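Endo alpha-1,4 polygalactosaminidase (Neosartorya fumigata, PDB 6OJ1) hydrolyses alpha-1,4-linked galactosamine polymers from within the chain as a fungal glycoside hydrolase with a (beta/alpha)-barrel fold, and thereby disrupts microbial biofilms. Local coordinates at residues Gln43-Tyr48 and Lys266-Asn272; Lys249-Cys253 and Trp273-Cys277. All coordinates share one frame; numbering follows the deposited sequence.

Contact 1: Gln43-Tyr48 and Lys266-Asn272; sequences QIELLY and KNMNLNN. With NAG (2-acetamido-2-deoxy-beta-D-glucopyranose), chain B; MAN (alpha-D-mannopyranose), chain C; NAG (2-acetamido-2-deoxy-beta-D-glucopyranose), chain D.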
loop_
_atom_site.group_PDB
_atom_site.type_symbol
_atom_site.label_atom_id
_atom_site.label_comp_id
_atom_site.label_asym_id
_atom_site.label_seq_id
_atom_site.Cartn_x
_atom_site.Cartn_y
_atom_site.Cartn_z
ATOM N N GLN A 43 5.936 7.069 7.514
ATOM C CA GLN A 43 7.051 7.000 6.588
ATOM C C GLN A 43 6.851 5.738 5.766
ATOM O O GLN A 43 6.282 4.760 6.251
ATOM C CB GLN A 43 8.401 6.989 7.350
ATOM C CG GLN A 43 9.623 6.409 6.606
ATOM C CD GLN A 43 10.148 7.288 5.465
ATOM O OE1 GLN A 43 9.382 7.835 4.678
ATOM N NE2 GLN A 43 11.470 7.418 5.377
ATOM N N ILE A 44 7.287 5.770 4.512
ATOM C CA ILE A 44 7.252 4.597 3.653
ATOM C C ILE A 44 8.605 4.469 2.970
ATOM O O ILE A 44 9.174 5.465 2.507
ATOM C CB ILE A 44 6.109 4.649 2.616
ATOM C CG1 ILE A 44 6.201 3.448 1.664
ATOM C CG2 ILE A 44 6.097 5.978 1.846
ATOM C CD1 ILE A 44 4.943 3.231 0.791
ATOM N N GLU A 45 9.140 3.253 2.944
ATOM C CA GLU A 45 10.439 3.015 2.311
ATOM C C GLU A 45 10.389 1.597 1.763
ATOM O O GLU A 45 10.408 0.638 2.538
ATOM C CB GLU A 45 11.594 3.198 3.292
ATOM C CG GLU A 45 12.965 3.288 2.604
ATOM C CD GLU A 45 13.500 1.930 2.204
ATOM O OE1 GLU A 45 13.746 1.100 3.111
ATOM O OE2 GLU A 45 13.651 1.682 0.981
ATOM N N LEU A 46 10.317 1.471 0.435
ATOM C CA LEU A 46 10.113 0.191 -0.230
ATOM C C LEU A 46 11.290 -0.253 -1.081
ATOM O O LEU A 46 11.298 -1.405 -1.532
ATOM C CB LEU A 46 8.864 0.251 -1.133
ATOM C CG LEU A 46 7.565 0.621 -0.446
ATOM C CD1 LEU A 46 6.397 0.411 -1.456
ATOM C CD2 LEU A 46 7.382 -0.248 0.790
ATOM N N LEU A 47 12.283 0.612 -1.310
ATOM C CA LEU A 47 13.305 0.280 -2.301
ATOM C C LEU A 47 14.316 -0.744 -1.780
ATOM O O LEU A 47 14.741 -1.641 -2.525
ATOM C CB LEU A 47 14.005 1.559 -2.763
ATOM C CG LEU A 47 15.056 1.403 -3.856
ATOM C CD1 LEU A 47 14.396 0.851 -5.119
ATOM C CD2 LEU A 47 15.731 2.741 -4.140
ATOM N N TYR A 48 14.728 -0.634 -0.514
ATOM C CA TYR A 48 15.745 -1.509 0.047
ATOM C C TYR A 48 15.386 -1.797 1.500
ATOM O O TYR A 48 14.431 -1.242 2.046
ATOM C CB TYR A 48 17.158 -0.892 -0.076
ATOM C CG TYR A 48 17.189 0.614 0.171
ATOM C CD1 TYR A 48 16.878 1.139 1.421
ATOM C CD2 TYR A 48 17.526 1.502 -0.844
ATOM C CE1 TYR A 48 16.896 2.498 1.654
ATOM C CE2 TYR A 48 17.550 2.868 -0.621
ATOM C CZ TYR A 48 17.230 3.362 0.631
ATOM O OH TYR A 48 17.236 4.720 0.853
ATOM N N LYS A 266 7.735 12.179 -1.459
ATOM C CA LYS A 266 8.700 11.101 -1.644
ATOM C C LYS A 266 9.309 11.168 -3.041
ATOM O O LYS A 266 8.743 11.761 -3.964
ATOM C CB LYS A 266 8.046 9.700 -1.449
ATOM C CG LYS A 266 7.408 9.472 -0.092
ATOM C CD LYS A 266 8.490 9.329 0.982
ATOM C CE LYS A 266 9.342 8.074 0.765
ATOM N NZ LYS A 266 10.288 7.919 1.924
ATOM N N ASN A 267 10.469 10.524 -3.189
ATOM C CA ASN A 267 10.942 10.126 -4.508
ATOM C C ASN A 267 10.067 9.007 -5.066
ATOM O O ASN A 267 9.518 8.197 -4.319
ATOM C CB ASN A 267 12.380 9.619 -4.444
ATOM C CG ASN A 267 13.359 10.690 -4.074
ATOM O OD1 ASN A 267 13.319 11.799 -4.605
ATOM N ND2 ASN A 267 14.274 10.361 -3.163
ATOM N N MET A 268 9.974 8.944 -6.406
ATOM C CA MET A 268 9.195 7.880 -7.044
ATOM C C MET A 268 9.756 6.494 -6.726
ATOM O O MET A 268 9.013 5.503 -6.744
ATOM C CB MET A 268 9.144 8.105 -8.564
ATOM C CG MET A 268 8.340 7.068 -9.339
ATOM S SD MET A 268 6.547 7.302 -9.243
ATOM C CE MET A 268 6.345 8.814 -10.170
ATOM N N ASN A 269 11.048 6.398 -6.392
ATOM C CA ASN A 269 11.606 5.092 -6.059
ATOM C C ASN A 269 11.306 4.672 -4.623
ATOM O O ASN A 269 11.641 3.546 -4.245
ATOM C CB ASN A 269 13.127 5.053 -6.338
ATOM C CG ASN A 269 13.956 5.929 -5.397
ATOM O OD1 ASN A 269 13.438 6.525 -4.452
ATOM N ND2 ASN A 269 15.282 5.989 -5.649
ATOM N N LEU A 270 10.676 5.545 -3.830
ATOM C CA LEU A 270 10.295 5.250 -2.447
ATOM C C LEU A 270 11.491 4.772 -1.613
ATOM O O LEU A 270 11.391 3.840 -0.810
ATOM C CB LEU A 270 9.132 4.252 -2.405
ATOM C CG LEU A 270 7.816 4.842 -2.938
ATOM C CD1 LEU A 270 6.736 3.712 -3.012
ATOM C CD2 LEU A 270 7.345 6.017 -2.077
ATOM N N ASN A 271 12.634 5.440 -1.784
ATOM C CA ASN A 271 13.770 5.218 -0.894
ATOM C C ASN A 271 13.569 6.001 0.411
ATOM O O ASN A 271 12.446 6.419 0.706
ATOM C CB ASN A 271 15.085 5.569 -1.614
ATOM C CG ASN A 271 15.200 7.057 -1.990
ATOM O OD1 ASN A 271 14.340 7.872 -1.654
ATOM N ND2 ASN A 271 16.296 7.410 -2.668
ATOM N N ASN A 272 14.627 6.202 1.215
ATOM C CA ASN A 272 14.444 6.799 2.543
ATOM C C ASN A 272 13.921 8.237 2.473
ATOM O O ASN A 272 13.143 8.662 3.341
ATOM C CB ASN A 272 15.768 6.804 3.333
ATOM C CG ASN A 272 16.080 5.457 4.018
ATOM O OD1 ASN A 272 15.197 4.781 4.538
ATOM N ND2 ASN A 272 17.369 5.101 4.050
HETATM C C1 NAG B . 20.514 2.404 2.997
HETATM C C2 NAG B . 21.607 3.464 2.939
HETATM C C3 NAG B . 21.804 3.963 1.505
HETATM C C4 NAG B . 21.981 2.805 0.528
HETATM C C5 NAG B . 20.832 1.816 0.696
HETATM C C6 NAG B . 20.982 0.571 -0.144
HETATM C C7 NAG B . 21.793 4.730 5.026
HETATM C C8 NAG B . 21.280 5.893 5.821
HETATM N N2 NAG B . 21.251 4.564 3.817
HETATM O O3 NAG B . 22.943 4.813 1.474
HETATM O O4 NAG B . 21.967 3.303 -0.808
HETATM O O5 NAG B . 20.788 1.378 2.058
HETATM O O6 NAG B . 22.228 -0.072 0.106
HETATM O O7 NAG B . 22.671 3.986 5.451
HETATM C C1 MAN C . 19.939 4.594 -7.461
HETATM C C2 MAN C . 18.445 4.232 -7.219
HETATM C C3 MAN C . 17.558 4.810 -8.330
HETATM C C4 MAN C . 17.852 6.319 -8.548
HETATM C C5 MAN C . 19.367 6.521 -8.807
HETATM C C6 MAN C . 19.771 7.976 -8.963
HETATM O O2 MAN C . 17.964 4.804 -6.004
HETATM O O3 MAN C . 16.167 4.579 -8.066
HETATM O O4 MAN C . 17.103 6.828 -9.652
HETATM O O5 MAN C . 20.122 5.979 -7.695
HETATM O O6 MAN C . 21.165 8.011 -9.269
HETATM C C1 NAG D . 23.052 2.800 -1.613
HETATM C C2 NAG D . 22.734 3.111 -3.089
HETATM C C3 NAG D . 23.912 2.740 -3.991
HETATM C C4 NAG D . 25.207 3.341 -3.469
HETATM C C5 NAG D . 25.414 2.938 -2.017
HETATM C C6 NAG D . 26.659 3.549 -1.409
HETATM C C7 NAG D . 20.337 2.989 -3.614
HETATM C C8 NAG D . 19.223 2.113 -4.084
HETATM N N2 NAG D . 21.536 2.404 -3.515
HETATM O O3 NAG D . 23.675 3.255 -5.297
HETATM O O4 NAG D . 26.292 2.858 -4.248
HETATM O O5 NAG D . 24.301 3.408 -1.249
HETATM O O6 NAG D . 26.555 4.964 -1.322
HETATM O O7 NAG D . 20.164 4.172 -3.332
HETATM O O HOH W 1 13.575 5.831 6.475
#

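Contact 2: Lys249-Cys253 and Trp273-Cys277; sequences KNAAC and WVEYC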
loop_
_atom_site.group_PDB
_atom_site.type_symbol
_atom_site.label_atom_id
_atom_site.label_comp_id
_atom_site.label_asym_id
_atom_site.label_seq_id
_atom_site.Cartn_x
_atom_site.Cartn_y
_atom_site.Cartn_z
ATOM N N LYS A 249 5.705 21.860 -3.057
ATOM C CA LYS A 249 5.288 21.383 -1.745
ATOM C C LYS A 249 3.845 21.779 -1.455
ATOM O O LYS A 249 3.061 20.975 -0.940
ATOM C CB LYS A 249 6.224 21.937 -0.678
ATOM C CG LYS A 249 6.037 21.347 0.692
ATOM C CD LYS A 249 7.366 21.292 1.412
ATOM C CE LYS A 249 7.189 20.856 2.849
ATOM N NZ LYS A 249 8.491 20.610 3.537
ATOM N N ASN A 250 3.471 23.014 -1.794
ATOM C CA ASN A 250 2.107 23.460 -1.532
ATOM C C ASN A 250 1.097 22.698 -2.380
ATOM O O ASN A 250 0.007 22.370 -1.903
ATOM C CB ASN A 250 1.995 24.966 -1.755
ATOM C CG ASN A 250 2.194 25.745 -0.473
ATOM O OD1 ASN A 250 1.316 26.496 -0.040
ATOM N ND2 ASN A 250 3.337 25.538 0.166
ATOM N N ALA A 251 1.444 22.389 -3.630
ATOM C CA ALA A 251 0.546 21.600 -4.467
ATOM C C ALA A 251 0.313 20.212 -3.881
ATOM O O ALA A 251 -0.792 19.664 -3.977
ATOM C CB ALA A 251 1.106 21.495 -5.887
ATOM N N ALA A 252 1.341 19.628 -3.265
ATOM C CA ALA A 252 1.215 18.294 -2.690
ATOM C C ALA A 252 0.475 18.292 -1.359
ATOM O O ALA A 252 -0.094 17.262 -0.981
ATOM C CB ALA A 252 2.607 17.684 -2.497
ATOM N N CYS A 253 0.452 19.427 -0.661
ATOM C CA CYS A 253 0.094 19.485 0.751
ATOM C C CYS A 253 -1.221 20.174 1.029
ATOM O O CYS A 253 -1.867 19.860 2.030
ATOM C CB CYS A 253 1.175 20.226 1.541
ATOM S SG CYS A 253 2.675 19.282 1.786
ATOM N N TRP A 273 14.376 9.022 1.495
ATOM C CA TRP A 273 14.158 10.469 1.541
ATOM C C TRP A 273 12.680 10.802 1.692
ATOM O O TRP A 273 11.831 10.209 1.030
ATOM C CB TRP A 273 14.691 11.139 0.275
ATOM C CG TRP A 273 14.416 12.612 0.258
ATOM C CD1 TRP A 273 15.151 13.589 0.867
ATOM C CD2 TRP A 273 13.318 13.272 -0.380
ATOM N NE1 TRP A 273 14.590 14.822 0.625
ATOM C CE2 TRP A 273 13.457 14.650 -0.127
ATOM C CE3 TRP A 273 12.225 12.825 -1.134
ATOM C CZ2 TRP A 273 12.559 15.590 -0.614
ATOM C CZ3 TRP A 273 11.331 13.762 -1.619
ATOM C CH2 TRP A 273 11.495 15.125 -1.350
ATOM N N VAL A 274 12.373 11.768 2.561
ATOM C CA VAL A 274 10.981 12.172 2.769
ATOM C C VAL A 274 10.953 13.610 3.261
ATOM O O VAL A 274 11.847 14.058 3.982
ATOM C CB VAL A 274 10.254 11.220 3.756
ATOM C CG1 VAL A 274 10.952 11.182 5.106
ATOM C CG2 VAL A 274 8.790 11.605 3.931
ATOM N N GLU A 275 9.921 14.346 2.851
ATOM C CA GLU A 275 9.607 15.629 3.460
ATOM C C GLU A 275 8.162 15.602 3.926
ATOM O O GLU A 275 7.331 14.868 3.380
ATOM C CB GLU A 275 9.830 16.802 2.500
ATOM C CG GLU A 275 11.291 17.174 2.357
ATOM C CD GLU A 275 11.497 18.466 1.592
ATOM O OE1 GLU A 275 12.668 18.776 1.298
ATOM O OE2 GLU A 275 10.501 19.168 1.293
ATOM N N TYR A 276 7.869 16.400 4.949
ATOM C CA TYR A 276 6.524 16.504 5.489
ATOM C C TYR A 276 5.988 17.909 5.271
ATOM O O TYR A 276 6.746 18.870 5.117
ATOM C CB TYR A 276 6.495 16.141 6.977
ATOM C CG TYR A 276 6.817 14.688 7.179
ATOM C CD1 TYR A 276 5.814 13.723 7.146
ATOM C CD2 TYR A 276 8.124 14.272 7.349
ATOM C CE1 TYR A 276 6.111 12.381 7.307
ATOM C CE2 TYR A 276 8.440 12.938 7.505
ATOM C CZ TYR A 276 7.435 11.993 7.476
ATOM O OH TYR A 276 7.746 10.667 7.647
ATOM N N CYS A 277 4.666 18.015 5.254
ATOM C CA CYS A 277 4.013 19.301 5.064
ATOM C C CYS A 277 4.246 20.191 6.272
ATOM O O CYS A 277 4.231 19.720 7.408
ATOM C CB CYS A 277 2.515 19.106 4.813
ATOM S SG CYS A 277 2.174 18.105 3.360
ATOM O OXT CYS A 277 4.471 21.393 6.137
#

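Contact 1: Gln43-Tyr48 and Lys266-Asn272
Gln43 and Lys266 meet where the first parallel strand of the (beta/alpha)-barrel, 42-45, runs beside the loop that follows the last, 261-266. The Gln43 amide works in two directions: NE2 donates to Asn272 O (2.9 Å) on a lone pair in the carbonyl plane, while OE1 receives Ile44 N and Lys266 NZ from the same face. The lysine, bent at chi2 and chi3, also reaches Ile44 O (2.8 Å) nearly head-on and Asn271 O, and outside the segments Trp273 O, so its ammonium is ringed by carbonyl oxygens. Ile44 CG2 packs on Leu270 CD2. Glu45 lays CG against Asn272 OD1, and its OE2 takes Tyr48 N (3.0 Å) on the syn lone pair, tying the following loop back to the carboxylate. Leu46 N donates to Leu270 O (2.9 Å), and the two leucines lie side by side, CD1 to CD1. Leu47 CD2 rests against Asn269 ND2, which donates a hydrogen bond to mannose O3 of the glycan; Asn269 OD1 closes an Asx turn on Asn271 N. Tyr48 CG lies between the backbone N and the carbonyl carbon (chi1 39°), which places the ring between a sugar and the Glu45 carboxylate: C5 of the chain B N-acetylglucosamine lies over the centre of one face, Glu45 OE2 over the rim of the opposite face. The Asn272 amide, hydrogen-bonded through ND2 to Asn51 OD1, sits at the ring edge, its plane 71° from the ring. The phenol OH of Tyr48 accepts Asn272 N at 3.0 Å, with an N-H...O angle of 154°.

Contact 2: Lys249-Cys253 and Trp273-Cys277
Cys253, at the end of helix 246-253, and Cys277, the C-terminal residue, are joined by a disulfide with an SG-SG distance of 2.0 Å. The contact thereby ties that helix to the tail after the short strand 274-275, at the edge of the barrel sheet. Both sulfurs lie anti to their own carbonyl carbon (chi1 -74° at Cys253 and -60° at Cys277), and chi3 of -85° gives the bridge a left-handed twist. One turn earlier on the helix, Lys249 sends its chain along the same side. CG is anti to the backbone N, chi2 is the one bend, and the remainder is extended, which carries Lys249 NZ to Tyr276 O (2.9 Å, a weak hydrogen bond). Lys249 NZ also makes a long salt bridge to Glu275 OE2 at 3.3 Å. That glutamate is straight beyond CG and meets the lysine at about a right angle; its other oxygen, OE1, is hydrogen-bonded to Ser243 OG. Tyr276 joins in through its backbone alone: its OH is hydrogen-bonded to Trp42 O, and its ring makes a cation-pi contact with Lys41. A covalent link thus fixes the C-terminus to the helix, with the weaker polar bonds of Lys249 beside it.

How the contacts relate
Contacts 1 and 2 lie with their centres about 14 Å apart on the same side of the chain's centre, and their segments alternate along the chain: 43-48, 249-253, 266-272, 273-277. Contact 1 lies where the first and eighth strands of the barrel sheet, 42-45 and 261-266, approach each other; contact 2 lies farther out, at the surface. Loop 266-272 runs directly into 273-277, whose short strand 274-275 pairs antiparallel with 261-266, while Val274 packs on Gln43 and Lys266. One continuous C-terminal stretch therefore lies against the first strand and then reaches the helix that precedes the eighth, bringing the first and last parts of the fold together.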